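Local atomic coordinates of endoglycosidase (Bacteroides thetaiotaomicron, PDB entry 6Q64), a protein that probably hydrolyses O-glycosidic bonds in complex N-glycans, as a family 18 glycoside hydrolase endoglycosidase. Residues L130-L142 against G165-I177. The protein carries 1 engineered substitution. Residues are numbered along the deposited sequence; the frame is centred on the assembly and turned at random.
Sequences LLCWIIQDLGDQL and GVKAYANAICDSI
Y169 OH joins the backbone carbonyl of D140 to the indole N-H of W133. The hydroxyl donates to the carbonyl oxygen, with Y169 OH to D140 O at 2.5 Å, shorter than usual, so the exact length is doubtful; that oxygen lies at the ring edge, in its plane. The same OH accepts a weak bond from the indole, W133 NE1 to Y169 OH 3.3 Å with an N-H...O angle of 153°, so it acts as donor and acceptor together. With CG anti to the backbone N (chi1 175°), the Y169 ring rises from the helix into the turn after the strand. L138 O lies over one ring face, 3.0 Å from Y169 CE2, and I173 CD1 covers the rim of the opposite face. A phenylalanine here would probably leave D140 O and W133 NE1 without their shared mate and the turn less firmly tied to the helix. The side chain of D140 turns back into its own loop, where OD2 accepts a weak bond from D137 N, while T198 serves L138 N and D137 OD1. Apolar packing fills in around these bonds: L142 CD1 meets I173 CG1 at 3.6 Å, and L138 CD1 reaches Y169 CB at 3.7 Å. Strand 130-135 and helix 165-177 run at 136° with axes 10.1 Å apart, an inner strand packed beneath an outer helix, as in the beta/alpha (TIM) barrel of family 18 hydrolases.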
ATOM      1  N   LEU A 130      -1.299  -0.055  -6.852  1.00 86.61           N
ATOM      2  CA  LEU A 130      -2.598   0.480  -6.381  1.00 84.32           C
ATOM      3  C   LEU A 130      -2.706   1.952  -6.728  1.00 79.77           C
ATOM      4  O   LEU A 130      -1.762   2.687  -6.437  1.00 76.24           O
ATOM      5  CB  LEU A 130      -2.662   0.342  -4.860  1.00 83.71           C
ATOM      6  CG  LEU A 130      -2.581  -1.075  -4.323  1.00 82.16           C
ATOM      7  CD1 LEU A 130      -2.938  -1.065  -2.856  1.00 82.99           C
ATOM      8  CD2 LEU A 130      -3.497  -2.014  -5.104  1.00 85.81           C
ATOM      9  N   LEU A 131      -3.875   2.371  -7.179  1.00 80.47           N
ATOM     10  CA  LEU A 131      -4.251   3.797  -7.090  1.00 85.09           C
ATOM     11  C   LEU A 131      -4.401   4.150  -5.617  1.00 83.29           C
ATOM     12  O   LEU A 131      -4.625   3.254  -4.837  1.00 81.41           O
ATOM     13  CB  LEU A 131      -5.535   4.049  -7.875  1.00 88.05           C
ATOM     14  CG  LEU A 131      -5.294   4.367  -9.343  1.00 95.52           C
ATOM     15  CD1 LEU A 131      -6.484   5.103  -9.935  1.00102.34           C
ATOM     16  CD2 LEU A 131      -4.017   5.187  -9.524  1.00 94.89           C
ATOM     17  N   CYS A 132      -4.277   5.427  -5.293  1.00 86.66           N
ATOM     18  CA  CYS A 132      -4.157   5.936  -3.920  1.00 87.56           C
ATOM     19  C   CYS A 132      -4.390   7.434  -3.898  1.00 92.54           C
ATOM     20  O   CYS A 132      -3.904   8.097  -4.794  1.00103.20           O
ATOM     21  CB  CYS A 132      -2.760   5.736  -3.381  1.00 90.98           C
ATOM     22  SG  CYS A 132      -2.622   6.412  -1.714  1.00100.40           S
ATOM     23  N   TRP A 133      -5.080   7.922  -2.876  1.00 96.40           N
ATOM     24  CA  TRP A 133      -5.415   9.351  -2.654  1.00 96.31           C
ATOM     25  C   TRP A 133      -6.394   9.436  -1.489  1.00 93.47           C
ATOM     26  O   TRP A 133      -7.075   8.440  -1.235  1.00 83.58           O
ATOM     27  CB  TRP A 133      -5.976  10.023  -3.907  1.00100.11           C
ATOM     28  CG  TRP A 133      -7.352   9.626  -4.353  1.00102.41           C
ATOM     29  CD1 TRP A 133      -8.522   9.901  -3.714  1.00106.14           C
ATOM     30  CD2 TRP A 133      -7.727   9.013  -5.605  1.00105.10           C
ATOM     31  NE1 TRP A 133      -9.591   9.469  -4.453  1.00108.43           N
ATOM     32  CE2 TRP A 133      -9.134   8.909  -5.618  1.00107.06           C
ATOM     33  CE3 TRP A 133      -7.021   8.497  -6.702  1.00106.76           C
ATOM     34  CZ2 TRP A 133      -9.837   8.329  -6.678  1.00110.26           C
ATOM     35  CZ3 TRP A 133      -7.715   7.931  -7.754  1.00106.63           C
ATOM     36  CH2 TRP A 133      -9.108   7.852  -7.744  1.00107.94           C
ATOM     37  N   ILE A 134      -6.409  10.590  -0.825  1.00 95.68           N
ATOM     38  CA  ILE A 134      -7.147  10.848   0.440  1.00 95.60           C
ATOM     39  C   ILE A 134      -8.638  10.766   0.138  1.00 96.06           C
ATOM     40  O   ILE A 134      -9.078  11.333  -0.867  1.00 90.63           O
ATOM     41  CB  ILE A 134      -6.785  12.203   1.077  1.00 97.30           C
ATOM     42  CG1 ILE A 134      -5.442  12.139   1.807  1.00 97.52           C
ATOM     43  CG2 ILE A 134      -7.905  12.676   2.003  1.00 98.60           C
ATOM     44  CD1 ILE A 134      -4.868  13.506   2.142  1.00101.84           C
ATOM     45  N   ILE A 135      -9.382  10.070   0.994  1.00 97.93           N
ATOM     46  CA  ILE A 135     -10.864  10.099   0.917  1.00 98.09           C
ATOM     47  C   ILE A 135     -11.398  10.873   2.123  1.00 98.32           C
ATOM     48  O   ILE A 135     -11.038  10.545   3.319  1.00 92.73           O
ATOM     49  CB  ILE A 135     -11.419   8.699   0.640  1.00 93.84           C
ATOM     50  CG1 ILE A 135     -11.091   8.402  -0.824  1.00 96.91           C
ATOM     51  CG2 ILE A 135     -12.907   8.615   0.920  1.00 91.54           C
ATOM     52  CD1 ILE A 135     -11.343   7.005  -1.264  1.00100.30           C
ATOM     53  N   GLN A 136     -12.059  11.972   1.734  1.00101.20           N
ATOM     54  CA  GLN A 136     -12.537  13.112   2.549  1.00103.80           C
ATOM     55  C   GLN A 136     -13.955  13.397   2.071  1.00106.29           C
ATOM     56  O   GLN A 136     -14.881  13.050   2.821  1.00106.40           O
ATOM     57  CB  GLN A 136     -11.610  14.321   2.392  1.00107.15           C
ATOM     58  CG  GLN A 136     -12.242  15.659   2.767  1.00112.20           C
ATOM     59  CD  GLN A 136     -11.251  16.648   3.340  1.00113.56           C
ATOM     60  OE1 GLN A 136     -10.406  16.312   4.172  1.00109.83           O
ATOM     61  NE2 GLN A 136     -11.352  17.892   2.899  1.00112.31           N
ATOM     62  N   ASP A 137     -14.120  13.930   0.856  1.00106.10           N
ATOM     63  CA  ASP A 137     -15.469  14.309   0.344  1.00112.79           C
ATOM     64  C   ASP A 137     -15.915  13.314  -0.727  1.00109.46           C
ATOM     65  O   ASP A 137     -15.036  12.645  -1.302  1.00109.99           O
ATOM     66  CB  ASP A 137     -15.504  15.770  -0.113  1.00117.56           C
ATOM     67  CG  ASP A 137     -15.225  16.724   1.038  1.00119.82           C
ATOM     68  OD1 ASP A 137     -15.975  16.687   2.038  1.00119.35           O
ATOM     69  OD2 ASP A 137     -14.232  17.457   0.957  1.00125.15           O
ATOM     70  N   LEU A 138     -17.231  13.206  -0.930  1.00108.21           N
ATOM     71  CA  LEU A 138     -17.862  12.255  -1.879  1.00110.58           C
ATOM     72  C   LEU A 138     -17.152  12.368  -3.226  1.00117.92           C
ATOM     73  O   LEU A 138     -16.519  11.392  -3.646  1.00128.55           O
ATOM     74  CB  LEU A 138     -19.354  12.564  -2.015  1.00111.97           C
ATOM     75  CG  LEU A 138     -20.065  11.923  -3.209  1.00113.83           C
ATOM     76  CD1 LEU A 138     -19.765  10.440  -3.329  1.00109.68           C
ATOM     77  CD2 LEU A 138     -21.566  12.139  -3.125  1.00118.70           C
ATOM     78  N   GLY A 139     -17.254  13.515  -3.879  1.00121.90           N
ATOM     79  CA  GLY A 139     -16.455  13.794  -5.083  1.00132.15           C
ATOM     80  C   GLY A 139     -15.042  14.167  -4.689  1.00129.56           C
ATOM     81  O   GLY A 139     -14.882  15.227  -4.038  1.00139.41           O
ATOM     82  N   ASP A 140     -14.062  13.335  -5.027  1.00114.39           N
ATOM     83  CA  ASP A 140     -12.650  13.639  -4.698  1.00114.96           C
ATOM     84  C   ASP A 140     -11.771  13.057  -5.801  1.00117.49           C
ATOM     85  O   ASP A 140     -11.712  11.824  -5.884  1.00117.52           O
ATOM     86  CB  ASP A 140     -12.271  13.140  -3.300  1.00107.60           C
ATOM     87  CG  ASP A 140     -12.198  14.233  -2.231  1.00106.56           C
ATOM     88  OD1 ASP A 140     -12.740  15.329  -2.442  1.00102.26           O
ATOM     89  OD2 ASP A 140     -11.603  13.975  -1.175  1.00105.87           O
ATOM     90  N   GLN A 141     -11.180  13.925  -6.635  1.00119.00           N
ATOM     91  CA  GLN A 141     -10.152  13.563  -7.650  1.00119.42           C
ATOM     92  C   GLN A 141     -10.795  12.876  -8.856  1.00117.03           C
ATOM     93  O   GLN A 141     -10.035  12.467  -9.730  1.00119.51           O
ATOM     94  CB  GLN A 141      -9.085  12.595  -7.110  1.00118.48           C
ATOM     95  CG  GLN A 141      -8.341  13.093  -5.875  1.00118.93           C
ATOM     96  CD  GLN A 141      -7.349  14.173  -6.225  1.00123.75           C
ATOM     97  OE1 GLN A 141      -6.231  13.891  -6.653  1.00127.70           O
ATOM     98  NE2 GLN A 141      -7.759  15.422  -6.068  1.00125.01           N
ATOM     99  N   LEU A 142     -12.114  12.696  -8.896  1.00114.23           N
ATOM    100  CA  LEU A 142     -12.790  12.187 -10.119  1.00113.98           C
ATOM    101  C   LEU A 142     -13.849  13.199 -10.534  1.00114.37           C
ATOM    102  O   LEU A 142     -14.662  12.885 -11.431  1.00112.36           O
ATOM    103  CB  LEU A 142     -13.418  10.813  -9.873  1.00114.78           C
ATOM    104  CG  LEU A 142     -12.463   9.632  -9.686  1.00113.93           C
ATOM    105  CD1 LEU A 142     -13.255   8.332  -9.598  1.00113.45           C
ATOM    106  CD2 LEU A 142     -11.435   9.534 -10.808  1.00114.49           C
ATOM    107  N   GLY A 165     -24.893   7.918  -5.468  1.00115.67           N
ATOM    108  CA  GLY A 165     -23.724   8.743  -5.833  1.00114.70           C
ATOM    109  C   GLY A 165     -22.438   8.227  -5.206  1.00111.71           C
ATOM    110  O   GLY A 165     -21.363   8.336  -5.833  1.00113.70           O
ATOM    111  N   VAL A 166     -22.517   7.677  -3.998  1.00108.42           N
ATOM    112  CA  VAL A 166     -21.374   6.951  -3.381  1.00100.72           C
ATOM    113  C   VAL A 166     -21.192   5.672  -4.193  1.00101.11           C
ATOM    114  O   VAL A 166     -20.068   5.445  -4.668  1.00103.29           O
ATOM    115  CB  VAL A 166     -21.577   6.699  -1.877  1.00 96.90           C
ATOM    116  CG1 VAL A 166     -20.405   5.989  -1.246  1.00 93.96           C
ATOM    117  CG2 VAL A 166     -21.790   7.998  -1.128  1.00101.16           C
ATOM    118  N   LYS A 167     -22.267   4.913  -4.411  1.00103.92           N
ATOM    119  CA  LYS A 167     -22.252   3.703  -5.285  1.00108.03           C
ATOM    120  C   LYS A 167     -21.634   4.055  -6.653  1.00110.44           C
ATOM    121  O   LYS A 167     -20.862   3.221  -7.201  1.00107.18           O
ATOM    122  CB  LYS A 167     -23.668   3.128  -5.430  1.00112.43           C
ATOM    123  CG  LYS A 167     -23.983   1.917  -4.553  1.00112.25           C
ATOM    124  CD  LYS A 167     -25.460   1.772  -4.218  1.00115.78           C
ATOM    125  CE  LYS A 167     -25.941   0.339  -4.116  1.00113.98           C
ATOM    126  NZ  LYS A 167     -27.323   0.238  -4.646  1.00117.78           N
ATOM    127  N   ALA A 168     -21.963   5.239  -7.182  1.00112.82           N
ATOM    128  CA  ALA A 168     -21.477   5.755  -8.482  1.00116.13           C
ATOM    129  C   ALA A 168     -19.990   6.148  -8.393  1.00114.92           C
ATOM    130  O   ALA A 168     -19.217   5.630  -9.212  1.00113.52           O
ATOM    131  CB  ALA A 168     -22.338   6.910  -8.908  1.00120.07           C
ATOM    132  N   TYR A 169     -19.610   6.999  -7.423  1.00112.35           N
ATOM    133  CA  TYR A 169     -18.229   7.505  -7.176  1.00107.52           C
ATOM    134  C   TYR A 169     -17.230   6.361  -7.031  1.00102.50           C
ATOM    135  O   TYR A 169     -16.089   6.476  -7.467  1.00104.79           O
ATOM    136  CB  TYR A 169     -18.140   8.311  -5.880  1.00107.98           C
ATOM    137  CG  TYR A 169     -16.739   8.748  -5.528  1.00109.84           C
ATOM    138  CD1 TYR A 169     -15.977   9.468  -6.432  1.00116.63           C
ATOM    139  CD2 TYR A 169     -16.172   8.475  -4.293  1.00105.26           C
ATOM    140  CE1 TYR A 169     -14.690   9.886  -6.135  1.00116.12           C
ATOM    141  CE2 TYR A 169     -14.896   8.909  -3.968  1.00105.72           C
ATOM    142  CZ  TYR A 169     -14.142   9.601  -4.901  1.00109.81           C
ATOM    143  OH  TYR A 169     -12.875  10.040  -4.633  1.00112.03           O
ATOM    144  N   ALA A 170     -17.642   5.305  -6.354  1.00101.06           N
ATOM    145  CA  ALA A 170     -16.848   4.074  -6.180  1.00 99.72           C
ATOM    146  C   ALA A 170     -16.740   3.326  -7.508  1.00 98.21           C
ATOM    147  O   ALA A 170     -15.668   2.797  -7.807  1.00 95.73           O
ATOM    148  CB  ALA A 170     -17.483   3.209  -5.124  1.00101.05           C
ATOM    149  N   ASN A 171     -17.832   3.239  -8.255  1.00100.46           N
ATOM    150  CA  ASN A 171     -17.852   2.434  -9.498  1.00103.36           C
ATOM    151  C   ASN A 171     -16.884   3.079 -10.497  1.00101.76           C
ATOM    152  O   ASN A 171     -16.383   2.348 -11.388  1.00100.32           O
ATOM    153  CB  ASN A 171     -19.264   2.259 -10.062  1.00107.75           C
ATOM    154  CG  ASN A 171     -19.951   1.018  -9.531  1.00109.04           C
ATOM    155  OD1 ASN A 171     -19.349  -0.055  -9.440  1.00110.59           O
ATOM    156  ND2 ASN A 171     -21.205   1.168  -9.147  1.00112.22           N
ATOM    157  N   ALA A 172     -16.673   4.399 -10.354  1.00103.81           N
ATOM    158  CA  ALA A 172     -15.833   5.244 -11.239  1.00104.64           C
ATOM    159  C   ALA A 172     -14.379   4.995 -10.876  1.00103.43           C
ATOM    160  O   ALA A 172     -13.536   4.907 -11.775  1.00108.45           O
ATOM    161  CB  ALA A 172     -16.166   6.705 -11.087  1.00104.54           C
ATOM    162  N   ILE A 173     -14.108   4.871  -9.587  1.00101.86           N
ATOM    163  CA  ILE A 173     -12.758   4.472  -9.128  1.00100.97           C
ATOM    164  C   ILE A 173     -12.428   3.143  -9.816  1.00100.96           C
ATOM    165  O   ILE A 173     -11.416   3.111 -10.520  1.00104.61           O
ATOM    166  CB  ILE A 173     -12.720   4.421  -7.599  1.00100.50           C
ATOM    167  CG1 ILE A 173     -13.054   5.801  -7.019  1.00102.35           C
ATOM    168  CG2 ILE A 173     -11.379   3.880  -7.134  1.00 99.84           C
ATOM    169  CD1 ILE A 173     -12.573   6.034  -5.598  1.00100.64           C
ATOM    170  N   CYS A 174     -13.292   2.133  -9.701  1.00100.28           N
ATOM    171  CA  CYS A 174     -13.087   0.789 -10.307  1.00101.23           C
ATOM    172  C   CYS A 174     -12.929   0.937 -11.809  1.00104.84           C
ATOM    173  O   CYS A 174     -11.956   0.427 -12.350  1.00110.51           O
ATOM    174  CB  CYS A 174     -14.233  -0.177 -10.047  1.00104.30           C
ATOM    175  SG  CYS A 174     -14.352  -0.669  -8.308  1.00107.34           S
ATOM    176  N   ASP A 175     -13.861   1.612 -12.462  1.00111.31           N
ATOM    177  CA  ASP A 175     -13.689   1.975 -13.887  1.00113.84           C
ATOM    178  C   ASP A 175     -12.213   2.247 -14.107  1.00113.22           C
ATOM    179  O   ASP A 175     -11.577   1.496 -14.864  1.00120.80           O
ATOM    180  CB  ASP A 175     -14.428   3.260 -14.265  1.00115.74           C
ATOM    181  CG  ASP A 175     -15.902   3.038 -14.510  1.00119.10           C
ATOM    182  OD1 ASP A 175     -16.332   1.846 -14.493  1.00119.32           O
ATOM    183  OD2 ASP A 175     -16.600   4.053 -14.718  1.00121.97           O
ATOM    184  N   SER A 176     -11.717   3.277 -13.418  1.00108.27           N
ATOM    185  CA  SER A 176     -10.465   3.995 -13.760  1.00106.79           C
ATOM    186  C   SER A 176      -9.275   3.076 -13.441  1.00103.22           C
ATOM    187  O   SER A 176      -8.272   3.160 -14.147  1.00104.21           O
ATOM    188  CB  SER A 176     -10.435   5.361 -13.101  1.00102.80           C
ATOM    189  OG  SER A 176      -9.237   5.568 -12.383  1.00 98.05           O
ATOM    190  N   ILE A 177      -9.447   2.153 -12.499  1.00 99.71           N
ATOM    191  CA  ILE A 177      -8.476   1.067 -12.173  1.00100.29           C
ATOM    192  C   ILE A 177      -8.479   0.037 -13.305  1.00103.91           C
ATOM    193  O   ILE A 177      -7.380  -0.421 -13.657  1.00107.44           O
ATOM    194  CB  ILE A 177      -8.811   0.416 -10.810  1.00 98.03           C
ATOM    195  CG1 ILE A 177      -8.254   1.253  -9.658  1.00 96.87           C
ATOM    196  CG2 ILE A 177      -8.343  -1.034 -10.722  1.00 94.04           C
ATOM    197  CD1 ILE A 177      -8.898   0.960  -8.339  1.00 95.26           C
TER